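Local coordinates for protein dehydrogenase (Chromobacterium violaceum, PDB 3Q2I) that probably oxidises UDP-GlcNAcA with NAD as cofactor, a step in the biosynthesis of 2,3-diacetamido-2,3-dideoxy-D-mannuronic acid, at residues N27-A39 against H304-R316. Residues are numbered along the deposited sequence; the frame is centred on the assembly and turned at random.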
ATOM      1  N   ASN A  27      -8.872  32.700  34.480  1.00 26.88           N
ATOM      2  CA  ASN A  27      -7.724  33.445  33.991  1.00 25.15           C
ATOM      3  C   ASN A  27      -8.112  34.583  33.045  1.00 27.05           C
ATOM      4  O   ASN A  27      -7.365  35.557  32.917  1.00 29.73           O
ATOM      5  CB  ASN A  27      -6.763  32.555  33.178  1.00 29.47           C
ATOM      6  CG  ASN A  27      -6.186  31.440  33.995  1.00 32.87           C
ATOM      7  OD1 ASN A  27      -4.969  31.325  34.140  1.00 40.61           O
ATOM      8  ND2 ASN A  27      -7.048  30.580  34.487  1.00 31.91           N
ATOM      9  N   HIS A  28      -9.211  34.412  32.318  1.00 26.42           N
ATOM     10  CA  HIS A  28      -9.714  35.459  31.448  1.00 25.24           C
ATOM     11  C   HIS A  28     -10.346  36.560  32.307  1.00 27.77           C
ATOM     12  O   HIS A  28     -10.111  37.752  32.036  1.00 26.55           O
ATOM     13  CB  HIS A  28     -10.742  34.915  30.449  1.00 28.32           C
ATOM     14  CG  HIS A  28     -10.137  34.025  29.393  1.00 25.80           C
ATOM     15  ND1 HIS A  28      -9.907  34.448  28.095  1.00 27.51           N
ATOM     16  CD2 HIS A  28      -9.743  32.726  29.445  1.00 23.42           C
ATOM     17  CE1 HIS A  28      -9.371  33.452  27.399  1.00 23.98           C
ATOM     18  NE2 HIS A  28      -9.275  32.396  28.193  1.00 21.30           N
ATOM     19  N   PHE A  29     -11.123  36.163  33.320  1.00 25.18           N
ATOM     20  CA  PHE A  29     -11.648  37.202  34.259  1.00 28.90           C
ATOM     21  C   PHE A  29     -10.499  38.044  34.839  1.00 31.87           C
ATOM     22  O   PHE A  29     -10.530  39.291  34.811  1.00 29.08           O
ATOM     23  CB  PHE A  29     -12.499  36.583  35.383  1.00 28.91           C
ATOM     24  CG  PHE A  29     -13.719  35.797  34.922  1.00 30.12           C
ATOM     25  CD1 PHE A  29     -14.318  36.018  33.686  1.00 24.63           C
ATOM     26  CD2 PHE A  29     -14.238  34.785  35.730  1.00 27.13           C
ATOM     27  CE1 PHE A  29     -15.435  35.286  33.311  1.00 23.67           C
ATOM     28  CE2 PHE A  29     -15.356  34.045  35.368  1.00 28.24           C
ATOM     29  CZ  PHE A  29     -15.965  34.289  34.131  1.00 26.65           C
ATOM     30  N   GLY A  30      -9.478  37.396  35.384  1.00 33.62           N
ATOM     31  CA  GLY A  30      -8.313  38.093  35.921  1.00 32.33           C
ATOM     32  C   GLY A  30      -7.692  39.019  34.894  1.00 36.25           C
ATOM     33  O   GLY A  30      -7.352  40.176  35.186  1.00 35.30           O
ATOM     34  N   ALA A  31      -7.523  38.517  33.671  1.00 32.94           N
ATOM     35  CA  ALA A  31      -6.911  39.304  32.621  1.00 31.63           C
ATOM     36  C   ALA A  31      -7.718  40.560  32.324  1.00 31.72           C
ATOM     37  O   ALA A  31      -7.145  41.632  32.106  1.00 34.51           O
ATOM     38  CB  ALA A  31      -6.753  38.456  31.343  1.00 30.01           C
ATOM     39  N   LEU A  32      -9.029  40.389  32.258  1.00 30.06           N
ATOM     40  CA  LEU A  32      -9.940  41.475  31.931  1.00 31.24           C
ATOM     41  C   LEU A  32      -9.992  42.486  33.079  1.00 34.49           C
ATOM     42  O   LEU A  32      -9.997  43.701  32.831  1.00 33.04           O
ATOM     43  CB  LEU A  32     -11.332  40.946  31.622  1.00 29.42           C
ATOM     44  CG  LEU A  32     -11.441  40.422  30.180  1.00 30.85           C
ATOM     45  CD1 LEU A  32     -12.571  39.411  30.119  1.00 31.75           C
ATOM     46  CD2 LEU A  32     -11.659  41.575  29.227  1.00 35.07           C
ATOM     47  N   GLU A  33      -9.977  41.976  34.312  1.00 33.76           N
ATOM     48  CA  GLU A  33      -9.862  42.847  35.501  1.00 34.66           C
ATOM     49  C   GLU A  33      -8.637  43.736  35.436  1.00 37.11           C
ATOM     50  O   GLU A  33      -8.734  44.946  35.681  1.00 37.44           O
ATOM     51  CB  GLU A  33      -9.861  42.042  36.811  1.00 34.59           C
ATOM     52  CG  GLU A  33     -11.278  41.681  37.234  1.00 36.83           C
ATOM     53  CD  GLU A  33     -11.330  40.458  38.122  1.00 42.55           C
ATOM     54  OE1 GLU A  33     -10.264  40.096  38.668  1.00 42.60           O
ATOM     55  OE2 GLU A  33     -12.421  39.852  38.245  1.00 47.30           O
ATOM     56  N   LYS A  34      -7.485  43.149  35.130  1.00 34.57           N
ATOM     57  CA  LYS A  34      -6.289  43.930  34.868  1.00 34.27           C
ATOM     58  C   LYS A  34      -6.499  45.018  33.819  1.00 36.04           C
ATOM     59  O   LYS A  34      -6.032  46.136  33.981  1.00 35.06           O
ATOM     60  CB  LYS A  34      -5.085  43.055  34.533  1.00 34.84           C
ATOM     61  CG  LYS A  34      -4.703  42.147  35.695  1.00 39.59           C
ATOM     62  CD  LYS A  34      -3.807  41.001  35.264  1.00 43.09           C
ATOM     63  CE  LYS A  34      -2.544  40.992  36.094  1.00 47.56           C
ATOM     64  NZ  LYS A  34      -2.310  39.659  36.717  1.00 49.84           N
ATOM     65  N   HIS A  35      -7.205  44.711  32.742  1.00 34.66           N
ATOM     66  CA  HIS A  35      -7.230  45.641  31.624  1.00 34.09           C
ATOM     67  C   HIS A  35      -8.503  46.483  31.747  1.00 32.50           C
ATOM     68  O   HIS A  35      -9.024  47.003  30.748  1.00 33.04           O
ATOM     69  CB  HIS A  35      -7.105  44.926  30.262  1.00 32.47           C
ATOM     70  CG  HIS A  35      -5.756  44.323  30.001  1.00 33.92           C
ATOM     71  ND1 HIS A  35      -4.612  45.081  29.870  1.00 37.84           N
ATOM     72  CD2 HIS A  35      -5.361  43.026  29.894  1.00 27.35           C
ATOM     73  CE1 HIS A  35      -3.578  44.284  29.661  1.00 39.16           C
ATOM     74  NE2 HIS A  35      -4.006  43.033  29.686  1.00 31.09           N
ATOM     75  N   ALA A  36      -8.991  46.667  32.978  1.00 30.94           N
ATOM     76  CA  ALA A  36     -10.315  47.279  33.161  1.00 34.73           C
ATOM     77  C   ALA A  36     -10.488  48.712  32.604  1.00 34.13           C
ATOM     78  O   ALA A  36     -11.612  49.145  32.372  1.00 37.62           O
ATOM     79  CB  ALA A  36     -10.740  47.250  34.639  1.00 34.38           C
ATOM     80  N   ASP A  37      -9.410  49.449  32.385  1.00 35.30           N
ATOM     81  CA  ASP A  37      -9.536  50.783  31.799  1.00 38.03           C
ATOM     82  C   ASP A  37      -9.758  50.776  30.289  1.00 39.10           C
ATOM     83  O   ASP A  37     -10.285  51.746  29.747  1.00 36.91           O
ATOM     84  CB  ASP A  37      -8.302  51.639  32.106  1.00 40.28           C
ATOM     85  CG  ASP A  37      -8.259  52.120  33.559  1.00 45.93           C
ATOM     86  OD1 ASP A  37      -9.313  52.162  34.240  1.00 48.74           O
ATOM     87  OD2 ASP A  37      -7.150  52.453  34.031  1.00 54.27           O
ATOM     88  N   ARG A  38      -9.373  49.687  29.612  1.00 37.35           N
ATOM     89  CA  ARG A  38      -9.443  49.576  28.153  1.00 37.97           C
ATOM     90  C   ARG A  38     -10.560  48.620  27.738  1.00 34.82           C
ATOM     91  O   ARG A  38     -11.008  48.595  26.586  1.00 33.57           O
ATOM     92  CB  ARG A  38      -8.113  49.098  27.560  1.00 39.03           C
ATOM     93  CG  ARG A  38      -7.063  50.170  27.293  1.00 44.95           C
ATOM     94  CD  ARG A  38      -5.916  49.654  26.430  1.00 46.21           C
ATOM     95  NE  ARG A  38      -5.143  48.644  27.145  1.00 41.93           N
ATOM     96  CZ  ARG A  38      -4.235  47.827  26.618  1.00 39.27           C
ATOM     97  NH1 ARG A  38      -3.628  46.973  27.427  1.00 41.35           N
ATOM     98  NH2 ARG A  38      -3.907  47.854  25.325  1.00 30.42           N
ATOM     99  N   ALA A  39     -11.012  47.801  28.683  1.00 34.33           N
ATOM    100  CA  ALA A  39     -11.864  46.667  28.350  1.00 34.58           C
ATOM    101  C   ALA A  39     -12.874  46.391  29.452  1.00 34.65           C
ATOM    102  O   ALA A  39     -12.559  46.509  30.642  1.00 36.89           O
ATOM    103  CB  ALA A  39     -10.995  45.410  28.159  1.00 33.50           C
ATOM    104  N   HIS A 304      -2.208  35.022  30.098  1.00 23.67           N
ATOM    105  CA  HIS A 304      -3.443  35.588  29.566  1.00 24.89           C
ATOM    106  C   HIS A 304      -3.475  37.117  29.557  1.00 26.98           C
ATOM    107  O   HIS A 304      -3.956  37.724  28.607  1.00 26.36           O
ATOM    108  CB  HIS A 304      -4.679  35.010  30.218  1.00 22.39           C
ATOM    109  CG  HIS A 304      -5.005  33.623  29.737  1.00 21.08           C
ATOM    110  ND1 HIS A 304      -4.281  32.515  30.125  1.00 24.52           N
ATOM    111  CD2 HIS A 304      -6.005  33.173  28.942  1.00 27.60           C
ATOM    112  CE1 HIS A 304      -4.809  31.437  29.560  1.00 24.61           C
ATOM    113  NE2 HIS A 304      -5.836  31.811  28.819  1.00 22.90           N
ATOM    114  N   PRO A 305      -2.954  37.751  30.614  1.00 30.65           N
ATOM    115  CA  PRO A 305      -3.019  39.222  30.592  1.00 30.91           C
ATOM    116  C   PRO A 305      -2.325  39.881  29.406  1.00 31.37           C
ATOM    117  O   PRO A 305      -2.898  40.794  28.791  1.00 31.34           O
ATOM    118  CB  PRO A 305      -2.403  39.608  31.962  1.00 30.66           C
ATOM    119  CG  PRO A 305      -2.808  38.463  32.841  1.00 32.15           C
ATOM    120  CD  PRO A 305      -2.598  37.228  31.948  1.00 29.92           C
ATOM    121  N   LEU A 306      -1.127  39.416  29.063  1.00 31.41           N
ATOM    122  CA  LEU A 306      -0.386  39.894  27.910  1.00 33.03           C
ATOM    123  C   LEU A 306      -1.136  39.571  26.627  1.00 33.71           C
ATOM    124  O   LEU A 306      -1.200  40.395  25.723  1.00 31.62           O
ATOM    125  CB  LEU A 306       0.969  39.209  27.870  1.00 34.96           C
ATOM    126  CG  LEU A 306       2.265  39.997  27.905  1.00 46.23           C
ATOM    127  CD1 LEU A 306       3.454  39.035  27.775  1.00 39.32           C
ATOM    128  CD2 LEU A 306       2.211  41.100  26.834  1.00 46.91           C
ATOM    129  N   TYR A 307      -1.703  38.365  26.533  1.00 29.75           N
ATOM    130  CA  TYR A 307      -2.470  38.004  25.359  1.00 27.75           C
ATOM    131  C   TYR A 307      -3.563  39.026  25.138  1.00 28.62           C
ATOM    132  O   TYR A 307      -3.833  39.486  24.017  1.00 28.72           O
ATOM    133  CB  TYR A 307      -3.120  36.604  25.531  1.00 27.87           C
ATOM    134  CG  TYR A 307      -3.765  36.151  24.252  1.00 26.88           C
ATOM    135  CD1 TYR A 307      -5.139  36.280  24.036  1.00 23.76           C
ATOM    136  CD2 TYR A 307      -2.962  35.670  23.231  1.00 24.10           C
ATOM    137  CE1 TYR A 307      -5.703  35.913  22.825  1.00 28.79           C
ATOM    138  CE2 TYR A 307      -3.530  35.305  22.017  1.00 24.74           C
ATOM    139  CZ  TYR A 307      -4.884  35.426  21.829  1.00 29.96           C
ATOM    140  OH  TYR A 307      -5.383  35.089  20.581  1.00 33.22           O
ATOM    141  N   TYR A 308      -4.240  39.391  26.220  1.00 25.28           N
ATOM    142  CA  TYR A 308      -5.302  40.356  26.083  1.00 26.33           C
ATOM    143  C   TYR A 308      -4.812  41.746  25.607  1.00 25.71           C
ATOM    144  O   TYR A 308      -5.525  42.402  24.862  1.00 26.97           O
ATOM    145  CB  TYR A 308      -6.042  40.460  27.416  1.00 27.29           C
ATOM    146  CG  TYR A 308      -7.254  39.586  27.451  1.00 24.93           C
ATOM    147  CD1 TYR A 308      -8.485  40.041  27.024  1.00 26.35           C
ATOM    148  CD2 TYR A 308      -7.138  38.240  27.805  1.00 27.36           C
ATOM    149  CE1 TYR A 308      -9.600  39.235  27.024  1.00 24.01           C
ATOM    150  CE2 TYR A 308      -8.247  37.453  27.848  1.00 25.69           C
ATOM    151  CZ  TYR A 308      -9.464  37.901  27.407  1.00 24.00           C
ATOM    152  OH  TYR A 308     -10.544  37.061  27.481  1.00 26.55           O
ATOM    153  N   ASP A 309      -3.590  42.148  25.933  1.00 28.07           N
ATOM    154  CA  ASP A 309      -3.077  43.451  25.469  1.00 27.23           C
ATOM    155  C   ASP A 309      -3.026  43.431  23.925  1.00 30.24           C
ATOM    156  O   ASP A 309      -3.453  44.385  23.280  1.00 26.81           O
ATOM    157  CB  ASP A 309      -1.676  43.678  26.035  1.00 28.81           C
ATOM    158  CG  ASP A 309      -1.030  44.979  25.555  1.00 31.82           C
ATOM    159  OD1 ASP A 309      -1.699  46.021  25.666  1.00 35.97           O
ATOM    160  OD2 ASP A 309       0.113  44.971  25.047  1.00 32.20           O
ATOM    161  N   ASN A 310      -2.533  42.351  23.299  1.00 26.99           N
ATOM    162  CA  ASN A 310      -2.570  42.312  21.835  1.00 26.44           C
ATOM    163  C   ASN A 310      -3.975  42.348  21.225  1.00 25.30           C
ATOM    164  O   ASN A 310      -4.176  42.959  20.160  1.00 25.76           O
ATOM    165  CB  ASN A 310      -1.731  41.134  21.288  1.00 29.47           C
ATOM    166  CG  ASN A 310      -1.984  40.875  19.804  1.00 29.20           C
ATOM    167  OD1 ASN A 310      -2.598  39.874  19.455  1.00 30.53           O
ATOM    168  ND2 ASN A 310      -1.501  41.762  18.927  1.00 27.56           N
ATOM    169  N   VAL A 311      -4.943  41.682  21.854  1.00 24.64           N
ATOM    170  CA  VAL A 311      -6.293  41.627  21.336  1.00 23.02           C
ATOM    171  C   VAL A 311      -6.908  43.032  21.427  1.00 23.14           C
ATOM    172  O   VAL A 311      -7.541  43.492  20.480  1.00 24.20           O
ATOM    173  CB  VAL A 311      -7.145  40.632  22.114  1.00 24.38           C
ATOM    174  CG1 VAL A 311      -8.612  40.685  21.738  1.00 23.36           C
ATOM    175  CG2 VAL A 311      -6.585  39.182  21.930  1.00 24.19           C
ATOM    176  N   ILE A 312      -6.681  43.675  22.571  1.00 24.21           N
ATOM    177  CA  ILE A 312      -7.122  45.071  22.753  1.00 25.91           C
ATOM    178  C   ILE A 312      -6.481  46.005  21.755  1.00 23.91           C
ATOM    179  O   ILE A 312      -7.207  46.711  21.067  1.00 26.98           O
ATOM    180  CB  ILE A 312      -6.900  45.524  24.217  1.00 24.45           C
ATOM    181  CG1 ILE A 312      -7.930  44.811  25.102  1.00 26.06           C
ATOM    182  CG2 ILE A 312      -7.120  47.074  24.379  1.00 25.17           C
ATOM    183  CD1 ILE A 312      -7.468  44.731  26.552  1.00 30.13           C
ATOM    184  N   LYS A 313      -5.163  45.982  21.635  1.00 23.70           N
ATOM    185  CA  LYS A 313      -4.482  46.783  20.618  1.00 25.24           C
ATOM    186  C   LYS A 313      -5.003  46.525  19.210  1.00 27.96           C
ATOM    187  O   LYS A 313      -5.236  47.455  18.424  1.00 25.98           O
ATOM    188  CB  LYS A 313      -2.967  46.633  20.684  1.00 25.01           C
ATOM    189  CG  LYS A 313      -2.329  47.166  21.954  1.00 27.32           C
ATOM    190  CD  LYS A 313      -0.849  46.874  21.943  1.00 28.58           C
ATOM    191  CE  LYS A 313      -0.155  47.922  22.791  1.00 32.36           C
ATOM    192  NZ  LYS A 313       0.626  47.293  23.873  1.00 36.44           N
ATOM    193  N   THR A 314      -5.293  45.260  18.883  1.00 24.92           N
ATOM    194  CA  THR A 314      -5.805  45.011  17.541  1.00 23.21           C
ATOM    195  C   THR A 314      -7.116  45.751  17.353  1.00 22.32           C
ATOM    196  O   THR A 314      -7.361  46.333  16.285  1.00 26.23           O
ATOM    197  CB  THR A 314      -6.023  43.458  17.335  1.00 21.04           C
ATOM    198  OG1 THR A 314      -4.742  42.841  17.422  1.00 23.04           O
ATOM    199  CG2 THR A 314      -6.671  43.140  15.984  1.00 26.37           C
ATOM    200  N   MET A 315      -7.995  45.690  18.339  1.00 24.80           N
ATOM    201  CA  MET A 315      -9.324  46.286  18.222  1.00 25.60           C
ATOM    202  C   MET A 315      -9.231  47.826  18.135  1.00 28.07           C
ATOM    203  O   MET A 315     -10.090  48.471  17.515  1.00 27.18           O
ATOM    204  CB  MET A 315     -10.200  45.883  19.398  1.00 25.07           C
ATOM    205  CG  MET A 315     -10.555  44.392  19.451  1.00 26.15           C
ATOM    206  SD  MET A 315     -11.021  43.713  17.841  1.00 34.52           S
ATOM    207  CE  MET A 315     -12.696  44.243  17.938  1.00 27.09           C
ATOM    208  N   ARG A 316      -8.119  48.347  18.636  1.00 28.16           N
ATOM    209  CA  ARG A 316      -7.898  49.805  18.650  1.00 29.20           C
ATOM    210  C   ARG A 316      -7.097  50.268  17.449  1.00 33.58           C
ATOM    211  O   ARG A 316      -6.740  51.450  17.351  1.00 33.84           O
ATOM    212  CB  ARG A 316      -7.174  50.207  19.926  1.00 31.03           C
ATOM    213  CG  ARG A 316      -8.096  50.174  21.090  1.00 29.90           C
ATOM    214  CD  ARG A 316      -8.484  51.531  21.584  1.00 43.11           C
ATOM    215  NE  ARG A 316      -8.761  51.307  22.992  1.00 44.33           N
ATOM    216  CZ  ARG A 316      -9.981  51.198  23.500  1.00 40.99           C
ATOM    217  NH1 ARG A 316     -10.121  50.937  24.790  1.00 45.11           N
ATOM    218  NH2 ARG A 316     -11.043  51.416  22.732  1.00 40.65           N
TER
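R38 grips D309 end-on: NH1 and NH2 both reach OD1, at 2.8 and 2.9 Å, with the oxygen close to the guanidinium plane. D309, its CG anti to the backbone N (chi1 177°), which brings the carboxylate nearer R38, gives its other oxygen, OD2, to K313 NZ one helical turn on, so one carboxylate bridges two cations. I312 CG2 lies over one guanidinium face.

Two histidines also make hydrogen bonds across the contact. H35 NE2 donates to P305 O at 2.7 Å from above the carbonyl plane, while D309 N approaches the same oxygen from the opposite face. H28 ND1 and Y308 OH share a nearly straight bond of 2.8 Å, in the plane of the imidazole.

Among the rings, H304, which touches the bound NADH, turns its edge to the face of H28, planes at 68°, and both NE2 atoms bond E105 OE1; N27 CB makes a CH-pi contact over a face of the H304 ring. Apolar contacts join A31 CB to Y308 CD2 at 3.6 Å, with L32 CD2 against Y308 CE1.

The helical segments 27-34 and 304-315 cross at -58°. Helix 304-315, from the C-terminal family region, thus packs back against Rossmann helix 25-34 and the parallel sheet: H28 and Y308 side chains touch strands 78-81 and 101-104, and L32 touches strand 14-19.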